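Local coordinates for packaging protein UL32 (Human herpesvirus 8 type M, PDB 6XF9), which probably helps bring newly made capsids to nuclear replication compartments for cleavage and packaging of viral DNA, and assembles as a zinc-binding pentameric ring, at residues 81-86 with 136-141. Sequence-based numbering, arbitrary orientation.
With ZN (zinc ion), chain O.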
ATOM      1  N   PHE D  81     -45.376   8.110  16.869  1.00 44.31           N
ATOM      2  CA  PHE D  81     -45.534   6.684  16.612  1.00 44.30           C
ATOM      3  C   PHE D  81     -44.462   6.179  15.667  1.00 43.94           C
ATOM      4  O   PHE D  81     -43.878   5.112  15.886  1.00 44.17           O
ATOM      5  CB  PHE D  81     -46.926   6.412  16.032  1.00 44.69           C
ATOM      6  CG  PHE D  81     -47.971   6.122  17.074  1.00 45.24           C
ATOM      7  CD1 PHE D  81     -48.212   7.016  18.105  1.00 45.26           C
ATOM      8  CD2 PHE D  81     -48.758   4.982  16.981  1.00 45.85           C
ATOM      9  CE1 PHE D  81     -49.170   6.754  19.062  1.00 45.78           C
ATOM     10  CE2 PHE D  81     -49.728   4.723  17.939  1.00 46.40           C
ATOM     11  CZ  PHE D  81     -49.930   5.619  18.977  1.00 46.30           C
ATOM     12  N   CYS D  82     -44.182   6.938  14.612  1.00 51.21           N
ATOM     13  CA  CYS D  82     -43.158   6.529  13.659  1.00 50.73           C
ATOM     14  C   CYS D  82     -41.804   6.405  14.341  1.00 50.74           C
ATOM     15  O   CYS D  82     -41.072   5.438  14.118  1.00 50.92           O
ATOM     16  CB  CYS D  82     -43.094   7.548  12.528  1.00 50.60           C
ATOM     17  SG  CYS D  82     -44.536   7.537  11.453  1.00 51.20           S
ATOM     18  N   LEU D  83     -41.471   7.371  15.195  1.00 38.96           N
ATOM     19  CA  LEU D  83     -40.228   7.358  15.950  1.00 39.34           C
ATOM     20  C   LEU D  83     -40.063   6.069  16.744  1.00 39.54           C
ATOM     21  O   LEU D  83     -38.935   5.619  16.980  1.00 39.81           O
ATOM     22  CB  LEU D  83     -40.215   8.571  16.875  1.00 40.02           C
ATOM     23  CG  LEU D  83     -38.958   8.877  17.659  1.00 41.06           C
ATOM     24  CD1 LEU D  83     -37.826   8.997  16.672  1.00 41.07           C
ATOM     25  CD2 LEU D  83     -39.141  10.170  18.451  1.00 41.90           C
ATOM     26  N   TYR D  84     -41.172   5.460  17.163  1.00 39.18           N
ATOM     27  CA  TYR D  84     -41.162   4.236  17.952  1.00 39.46           C
ATOM     28  C   TYR D  84     -41.679   3.049  17.152  1.00 39.42           C
ATOM     29  O   TYR D  84     -42.153   2.066  17.714  1.00 40.09           O
ATOM     30  CB  TYR D  84     -41.963   4.430  19.239  1.00 39.79           C
ATOM     31  CG  TYR D  84     -41.213   5.279  20.210  1.00 40.20           C
ATOM     32  CD1 TYR D  84     -41.271   6.643  20.140  1.00 40.46           C
ATOM     33  CD2 TYR D  84     -40.389   4.716  21.160  1.00 40.71           C
ATOM     34  CE1 TYR D  84     -40.539   7.431  21.026  1.00 41.20           C
ATOM     35  CE2 TYR D  84     -39.664   5.491  22.034  1.00 41.23           C
ATOM     36  CZ  TYR D  84     -39.743   6.838  21.951  1.00 41.51           C
ATOM     37  OH  TYR D  84     -39.024   7.619  22.812  1.00 42.65           O
ATOM     38  N   ALA D  85     -41.566   3.121  15.837  1.00 41.22           N
ATOM     39  CA  ALA D  85     -41.995   2.054  14.958  1.00 41.69           C
ATOM     40  C   ALA D  85     -40.819   1.542  14.124  1.00 41.74           C
ATOM     41  O   ALA D  85     -39.917   2.312  13.776  1.00 41.01           O
ATOM     42  CB  ALA D  85     -43.114   2.531  14.023  1.00 41.62           C
ATOM     43  N   PRO D  86     -40.792   0.248  13.802  1.00 41.67           N
ATOM     44  CA  PRO D  86     -39.725  -0.276  12.951  1.00 41.49           C
ATOM     45  C   PRO D  86     -39.859   0.230  11.534  1.00 41.10           C
ATOM     46  O   PRO D  86     -40.851   0.835  11.142  1.00 41.19           O
ATOM     47  CB  PRO D  86     -39.922  -1.790  13.003  1.00 43.18           C
ATOM     48  CG  PRO D  86     -41.371  -1.964  13.375  1.00 44.36           C
ATOM     49  CD  PRO D  86     -41.703  -0.815  14.274  1.00 43.13           C
ATOM     50  N   CYS D 136     -37.736  13.760   9.281  1.00 47.98           N
ATOM     51  CA  CYS D 136     -37.760  15.222   9.188  1.00 48.50           C
ATOM     52  C   CYS D 136     -38.360  15.871  10.420  1.00 49.19           C
ATOM     53  O   CYS D 136     -38.097  17.052  10.662  1.00 50.20           O
ATOM     54  CB  CYS D 136     -38.540  15.693   7.967  1.00 48.28           C
ATOM     55  SG  CYS D 136     -37.976  15.013   6.406  1.00 48.10           S
ATOM     56  N   PHE D 137     -39.136  15.123  11.215  1.00 44.21           N
ATOM     57  CA  PHE D 137     -39.900  15.674  12.333  1.00 44.74           C
ATOM     58  C   PHE D 137     -39.119  15.797  13.631  1.00 45.45           C
ATOM     59  O   PHE D 137     -39.584  16.490  14.543  1.00 46.13           O
ATOM     60  CB  PHE D 137     -41.138  14.814  12.611  1.00 44.09           C
ATOM     61  CG  PHE D 137     -40.826  13.372  12.861  1.00 43.54           C
ATOM     62  CD1 PHE D 137     -40.348  12.951  14.102  1.00 43.87           C
ATOM     63  CD2 PHE D 137     -40.997  12.430  11.850  1.00 42.77           C
ATOM     64  CE1 PHE D 137     -40.058  11.616  14.342  1.00 43.46           C
ATOM     65  CE2 PHE D 137     -40.704  11.088  12.071  1.00 42.28           C
ATOM     66  CZ  PHE D 137     -40.231  10.684  13.322  1.00 42.82           C
ATOM     67  N   LYS D 138     -37.971  15.128  13.754  1.00 45.46           N
ATOM     68  CA  LYS D 138     -37.179  15.206  14.975  1.00 46.17           C
ATOM     69  C   LYS D 138     -36.773  16.654  15.214  1.00 47.13           C
ATOM     70  O   LYS D 138     -36.493  17.395  14.267  1.00 47.26           O
ATOM     71  CB  LYS D 138     -35.931  14.318  14.868  1.00 46.37           C
ATOM     72  CG  LYS D 138     -36.161  12.842  15.176  1.00 45.89           C
ATOM     73  CD  LYS D 138     -34.895  12.040  14.904  1.00 46.32           C
ATOM     74  CE  LYS D 138     -33.864  12.268  16.006  1.00 47.66           C
ATOM     75  NZ  LYS D 138     -32.684  11.356  15.941  1.00 48.11           N
ATOM     76  N   THR D 139     -36.801  17.091  16.471  1.00 53.98           N
ATOM     77  CA  THR D 139     -36.322  18.433  16.774  1.00 54.83           C
ATOM     78  C   THR D 139     -34.806  18.369  16.899  1.00 55.82           C
ATOM     79  O   THR D 139     -34.281  17.664  17.767  1.00 56.35           O
ATOM     80  CB  THR D 139     -36.951  18.989  18.044  1.00 54.91           C
ATOM     81  OG1 THR D 139     -36.429  18.277  19.151  1.00 55.56           O
ATOM     82  CG2 THR D 139     -38.470  18.744  18.006  1.00 54.17           C
ATOM     83  N   THR D 140     -34.106  19.080  16.021  1.00 62.38           N
ATOM     84  CA  THR D 140     -32.651  19.051  15.952  1.00 63.55           C
ATOM     85  C   THR D 140     -32.108  20.468  16.089  1.00 64.52           C
ATOM     86  O   THR D 140     -32.699  21.423  15.573  1.00 64.16           O
ATOM     87  CB  THR D 140     -32.164  18.431  14.616  1.00 63.29           C
ATOM     88  OG1 THR D 140     -32.539  19.287  13.527  1.00 62.98           O
ATOM     89  CG2 THR D 140     -32.766  17.026  14.383  1.00 62.00           C
ATOM     90  N   ALA D 141     -30.979  20.595  16.788  1.00 51.74           N
ATOM     91  CA  ALA D 141     -30.347  21.894  16.945  1.00 52.54           C
ATOM     92  C   ALA D 141     -29.790  22.367  15.607  1.00 53.13           C
ATOM     93  O   ALA D 141     -29.346  21.572  14.778  1.00 53.39           O
ATOM     94  CB  ALA D 141     -29.236  21.826  17.989  1.00 53.79           C
TER
HETATM   95 ZN    ZN O 501     -39.732  15.598   5.055  1.00 50.90          ZN
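Leu83 meets the edge of the Phe137 ring: Leu83 CB lies 4.0 Å from Phe137 CE1, near the ring plane. The backbone joins in, with Leu83 N 4.0 Å from Phe137 CZ, which places the far end of the ring against the backbone of segment 81-86. Phe137 CG sits between its backbone N and carbonyl carbon (chi1 56°), a torsion that carries the ring from the loop toward the helix. Cys82 completes the buried part more loosely, its CB approaching Phe137 CE2 obliquely at 4.3 Å, while its side chain also touches Phe131 and Phe132 of helix 124-133. All three residues are buried, and the side-chain contacts among them are apolar.

Packing thins out at Lys138, which is partly exposed. Leu83 CG stands anti to the backbone N (chi1 -173°), and chi2 of 56° then turns CD1 so that it reaches both Phe137 CE1, at 4.2 Å, and, more distantly, Lys138 CG, at 4.4 Å. Only the aliphatic stem of the lysine is involved; its NZ is engaged elsewhere, in a salt bridge with Asp414. Farther along the loop, partly exposed Thr140 packs on Asn325 of a neighbouring subunit.

Immediately before Phe137, Cys136 SG binds zinc at 2.3 Å, with Cys52, Cys55 and His130 as the other ligands. The same short loop therefore supplies a metal ligand and, one residue later, the aromatic side chain that packs on helix 71-83 at Cys82 and Leu83, joining this helix to a three-cysteine, one-histidine zinc site with a CxxC pair.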